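Long-range contacts in putative Type I topoisomerase (Deinococcus radiodurans, PDB 3M4A), which probably relaxes supercoiled DNA as a bacterial type IB topoisomerase, cutting and resealing one strand without ATP: residues Glu249-Gln254 and Val268-Phe273; Arg261-Val266 and Asp296-Gly301. All blocks are in the same frame, centred on the assembly; numbering follows the deposited sequence.

How the contacts relate
Both contacts use helix 260-278, its N-terminal turns in contact 2 and its middle in contact 1, and their centres are 10 Å apart. Contact 1 pairs it with the preceding helix 235-254; contact 2 pairs it with the end of helix 292-299. Leu-251 joins the two, touching Cys-270 in the first and Val-266 and Tyr-298 of the second. Contact 1 is partly buried: Leu-251 and Cys-270 are inside, while the Tyr-250/Phe-273 pair and a weak water link to Asp-269 lie nearer the surface. Contact 2 is the more buried, mostly apolar, and its tyrosine hydroxyl finds its hydrogen bond outside the paired segments. No direct hydrogen bond crosses either one.

Contact 1. Residues Glu249-Gln254 and Val268-Phe273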
# COMPACT_ATOMS: atom_id res chain seq x y z
N GLU A 249 12.50 -5.13 8.67
CA GLU A 249 13.46 -5.91 7.88
C GLU A 249 14.88 -5.50 8.16
O GLU A 249 15.76 -6.34 8.37
CB GLU A 249 13.18 -5.71 6.39
CG GLU A 249 11.96 -6.42 5.90
CD GLU A 249 11.63 -6.12 4.44
OE1 GLU A 249 11.98 -5.02 3.93
OE2 GLU A 249 11.00 -6.99 3.82
N TYR A 250 15.09 -4.18 8.16
CA TYR A 250 16.39 -3.61 8.47
C TYR A 250 16.88 -4.09 9.83
O TYR A 250 17.97 -4.58 9.94
CB TYR A 250 16.31 -2.10 8.43
CG TYR A 250 17.62 -1.36 8.57
CD1 TYR A 250 18.41 -1.08 7.44
CD2 TYR A 250 18.04 -0.90 9.80
CE1 TYR A 250 19.60 -0.39 7.56
CE2 TYR A 250 19.24 -0.18 9.92
CZ TYR A 250 20.01 0.06 8.78
OH TYR A 250 21.19 0.77 8.90
N LEU A 251 16.05 -3.95 10.86
CA LEU A 251 16.48 -4.36 12.19
C LEU A 251 16.77 -5.87 12.28
O LEU A 251 17.75 -6.30 12.91
CB LEU A 251 15.44 -3.92 13.23
CG LEU A 251 15.29 -2.40 13.40
CD1 LEU A 251 14.08 -2.03 14.25
CD2 LEU A 251 16.58 -1.78 13.98
N ALA A 252 15.95 -6.68 11.63
CA ALA A 252 16.16 -8.14 11.63
C ALA A 252 17.50 -8.48 10.97
O ALA A 252 18.24 -9.36 11.43
CB ALA A 252 15.01 -8.83 10.91
N GLN A 253 17.81 -7.76 9.91
CA GLN A 253 19.03 -8.01 9.15
C GLN A 253 20.27 -7.49 9.85
O GLN A 253 21.30 -8.18 9.89
CB GLN A 253 18.86 -7.42 7.75
CG GLN A 253 17.87 -8.25 6.97
CD GLN A 253 17.36 -7.58 5.73
OE1 GLN A 253 18.00 -6.67 5.17
NE2 GLN A 253 16.20 -8.02 5.27
N GLN A 254 20.18 -6.30 10.44
CA GLN A 254 21.29 -5.75 11.23
C GLN A 254 21.57 -6.66 12.42
O GLN A 254 22.72 -6.99 12.70
CB GLN A 254 20.98 -4.33 11.71
CG GLN A 254 20.81 -3.29 10.60
CD GLN A 254 21.89 -3.38 9.54
OE1 GLN A 254 23.09 -3.24 9.83
NE2 GLN A 254 21.49 -3.65 8.30
N VAL A 268 18.65 4.61 15.41
CA VAL A 268 18.96 5.87 14.71
C VAL A 268 19.28 5.61 13.24
O VAL A 268 18.71 6.25 12.35
CB VAL A 268 20.13 6.65 15.38
CG1 VAL A 268 20.61 7.81 14.50
CG2 VAL A 268 19.70 7.14 16.74
N ASP A 269 20.15 4.64 12.97
CA ASP A 269 20.52 4.28 11.59
C ASP A 269 19.30 3.81 10.79
O ASP A 269 19.16 4.14 9.61
CB ASP A 269 21.56 3.17 11.58
CG ASP A 269 22.94 3.64 12.01
OD1 ASP A 269 23.23 4.86 11.91
OD2 ASP A 269 23.74 2.78 12.41
N CYS A 270 18.45 3.02 11.45
CA CYS A 270 17.22 2.51 10.84
C CYS A 270 16.30 3.64 10.40
O CYS A 270 15.85 3.67 9.25
CB CYS A 270 16.52 1.58 11.82
SG CYS A 270 14.91 0.95 11.30
N VAL A 271 16.03 4.59 11.31
CA VAL A 271 15.17 5.72 11.01
C VAL A 271 15.71 6.53 9.83
O VAL A 271 14.94 6.93 8.97
CB VAL A 271 14.95 6.65 12.25
CG1 VAL A 271 14.21 7.93 11.86
CG2 VAL A 271 14.18 5.90 13.32
N LYS A 272 17.02 6.73 9.79
CA LYS A 272 17.62 7.50 8.71
C LYS A 272 17.53 6.76 7.36
O LYS A 272 17.31 7.39 6.33
CB LYS A 272 19.05 7.92 9.07
CG LYS A 272 19.07 8.81 10.31
CD LYS A 272 20.38 9.57 10.49
CE LYS A 272 21.53 8.64 10.80
NZ LYS A 272 22.67 9.35 11.44
N PHE A 273 17.63 5.43 7.39
CA PHE A 273 17.53 4.62 6.17
C PHE A 273 16.11 4.68 5.62
O PHE A 273 15.91 4.91 4.44
CB PHE A 273 17.94 3.16 6.46
CG PHE A 273 18.20 2.34 5.23
CD1 PHE A 273 19.50 2.03 4.86
CD2 PHE A 273 17.15 1.85 4.45
CE1 PHE A 273 19.75 1.27 3.73
CE2 PHE A 273 17.40 1.08 3.32
CZ PHE A 273 18.70 0.80 2.95
O HOH W 1 22.68 0.11 11.93
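Asp-269 OD2 accepts a hydrogen bond from a water 2.9 Å away, and the same water reaches weakly to Tyr-250 OH at 3.4 Å. Lys-265, one turn earlier on the helix of Asp-269, adds a salt bridge to that carboxylate oxygen. The water bridge edges an antiparallel helical hairpin in the catalytic core, formed by the consecutive helices 235-254 and 260-278. Over residues 249-254 and 268-273 the axes approach to 10.1 Å, with N-to-C directions 138° apart.

Tyr-250 carries most of the packing. With CG anti to the backbone N (chi1 -173°), its ring reaches across to the second helix and lies between Cys-270 and Phe-273. One flank of the ring presses on backbone as well as side chain: Tyr-250 CE2 sits 3.5 Å from Cys-270 CA, with CD2 next to the cysteine CB. The other flank meets Phe-273, where Tyr-250 CE1 is 3.6 Å from Phe-273 CD1. Tyr-250 CD1 lies over one face of the phenylalanine, toward its rim, but the planes are 39° apart, an oblique pair. Gln-254 CG, a turn further along the first helix, lies over one face of the tyrosine, toward its rim.

Deeper in, Leu-251 CG lies 4.0 Å from Cys-270 SG, and the leucine also touches Ile-294 and Phe-295 of helix 292-299. Cys-270 SG makes an oblique sulfur-aromatic contact with Tyr-250, 5.0 Å from the ring centroid.

Contact 2. Residues Arg261-Val266 and Asp296-Gly301; sequences RQAKKV and DRYLDG
A Schellman motif closes helix 292-299, and the last helical turn, which carries Tyr-298 and Leu-299, packs on Ala-263 and Val-266 near the start of helix 260-278. Gly-301 is the C-prime residue of the motif: its phi of 80° lets the chain turn out of the helix while Gly-301 N bonds to Tyr-298 O at 2.9 Å and the N of the next residue bonds to Arg-297 O. The contact lies about 28 Å from the bound DNA at the nearest atom.

The first torsion of Tyr-298, at -176°, turns CG directly away from its own N and sends the ring across to the other helix, edge first. Ala-263 O lies at that edge, in the ring plane, 3.6 Å from Tyr-298 CE2, and the methyl of the same alanine also meets CE2. Farther out, the phenol tip comes across Val-266 at about a right angle: Tyr-298 OH is 3.4 Å from both Val-266 CG1 and Val-266 CG2. The hydroxyl, hemmed in by these methyls, gives its hydrogen bond to the carbonyl O of Gly-255 just beyond helix 235-254. A phenylalanine here would probably leave the Gly-255 carbonyl without its hydroxyl mate and open a small gap against the Val-266 methyls.

The neighbouring Arg-297 ties the same helix to helix 323-337, by a hydrogen bond to Ser-334 and a salt bridge to Glu-335. Leu-299 completes the interface with one branch: its CD2 rests 3.7 Å from Ala-263 CB and 4.1 Å from Lys-264 CG, whose extended chain crosses the leucine nearly at right angles.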
# COMPACT_ATOMS: atom_id res chain seq x y z
N ARG A 261 21.93 0.64 24.92
CA ARG A 261 22.54 1.85 24.37
C ARG A 261 23.02 1.61 22.94
O ARG A 261 22.84 2.47 22.08
CB ARG A 261 23.70 2.33 25.26
CG ARG A 261 23.96 3.82 25.14
CD ARG A 261 25.19 4.28 25.93
NE ARG A 261 26.44 4.15 25.17
CZ ARG A 261 26.78 4.91 24.13
NH1 ARG A 261 25.97 5.87 23.69
NH2 ARG A 261 27.94 4.71 23.50
N GLN A 262 23.62 0.45 22.70
CA GLN A 262 24.06 0.09 21.35
C GLN A 262 22.87 -0.16 20.43
O GLN A 262 22.93 0.16 19.23
CB GLN A 262 24.97 -1.14 21.37
CG GLN A 262 26.39 -0.86 21.88
CD GLN A 262 27.11 0.20 21.05
OE1 GLN A 262 27.56 1.22 21.58
NE2 GLN A 262 27.21 -0.03 19.74
N ALA A 263 21.80 -0.74 20.98
CA ALA A 263 20.54 -0.97 20.25
C ALA A 263 19.94 0.35 19.77
O ALA A 263 19.45 0.45 18.66
CB ALA A 263 19.53 -1.73 21.13
N LYS A 264 19.97 1.36 20.63
CA LYS A 264 19.40 2.66 20.27
C LYS A 264 20.16 3.34 19.13
O LYS A 264 19.57 4.08 18.35
CB LYS A 264 19.31 3.56 21.50
CG LYS A 264 18.19 3.17 22.43
CD LYS A 264 18.22 4.01 23.68
CE LYS A 264 17.06 3.69 24.60
NZ LYS A 264 17.24 4.33 25.94
N LYS A 265 21.46 3.09 19.03
CA LYS A 265 22.26 3.56 17.89
C LYS A 265 21.77 2.92 16.58
O LYS A 265 21.73 3.57 15.54
CB LYS A 265 23.74 3.22 18.09
CG LYS A 265 24.65 3.72 16.96
CD LYS A 265 25.88 2.85 16.73
CE LYS A 265 25.58 1.63 15.85
NZ LYS A 265 25.20 2.02 14.47
N VAL A 266 21.44 1.64 16.64
CA VAL A 266 20.94 0.93 15.45
C VAL A 266 19.59 1.53 15.03
O VAL A 266 19.32 1.71 13.83
CB VAL A 266 20.79 -0.60 15.67
CG1 VAL A 266 20.27 -1.29 14.39
CG2 VAL A 266 22.12 -1.23 16.11
N ASP A 296 10.17 -1.24 20.04
CA ASP A 296 9.99 -1.92 21.35
C ASP A 296 10.49 -3.36 21.30
O ASP A 296 11.29 -3.79 22.14
CB ASP A 296 8.52 -1.94 21.79
CG ASP A 296 7.98 -0.57 22.17
OD1 ASP A 296 8.77 0.36 22.47
OD2 ASP A 296 6.75 -0.44 22.15
N ARG A 297 10.05 -4.12 20.30
CA ARG A 297 10.49 -5.50 20.20
C ARG A 297 12.00 -5.60 20.01
O ARG A 297 12.66 -6.42 20.65
CB ARG A 297 9.73 -6.23 19.09
CG ARG A 297 8.24 -6.33 19.34
CD ARG A 297 7.84 -7.15 20.58
NE ARG A 297 6.39 -7.09 20.67
CZ ARG A 297 5.70 -6.10 21.24
NH1 ARG A 297 6.33 -5.10 21.84
NH2 ARG A 297 4.38 -6.11 21.22
N TYR A 298 12.56 -4.75 19.15
CA TYR A 298 14.00 -4.74 18.93
C TYR A 298 14.77 -4.51 20.23
O TYR A 298 15.75 -5.19 20.51
CB TYR A 298 14.38 -3.68 17.90
CG TYR A 298 15.85 -3.69 17.57
CD1 TYR A 298 16.40 -4.73 16.82
CD2 TYR A 298 16.70 -2.69 18.05
CE1 TYR A 298 17.75 -4.76 16.52
CE2 TYR A 298 18.05 -2.70 17.75
CZ TYR A 298 18.58 -3.73 17.00
OH TYR A 298 19.92 -3.77 16.71
N LEU A 299 14.30 -3.57 21.03
CA LEU A 299 14.94 -3.23 22.31
C LEU A 299 14.85 -4.37 23.34
O LEU A 299 15.69 -4.44 24.25
CB LEU A 299 14.34 -1.94 22.87
CG LEU A 299 14.78 -0.70 22.09
CD1 LEU A 299 13.99 0.53 22.52
CD2 LEU A 299 16.26 -0.46 22.22
N ASP A 300 13.88 -5.25 23.17
CA ASP A 300 13.75 -6.47 23.96
C ASP A 300 14.39 -7.70 23.29
O ASP A 300 14.18 -8.83 23.73
CB ASP A 300 12.26 -6.74 24.24
CG ASP A 300 11.69 -5.82 25.32
OD1 ASP A 300 12.47 -5.19 26.06
OD2 ASP A 300 10.46 -5.72 25.43
N GLY A 301 15.14 -7.47 22.20
CA GLY A 301 15.91 -8.53 21.53
C GLY A 301 15.10 -9.41 20.59
O GLY A 301 15.49 -10.55 20.31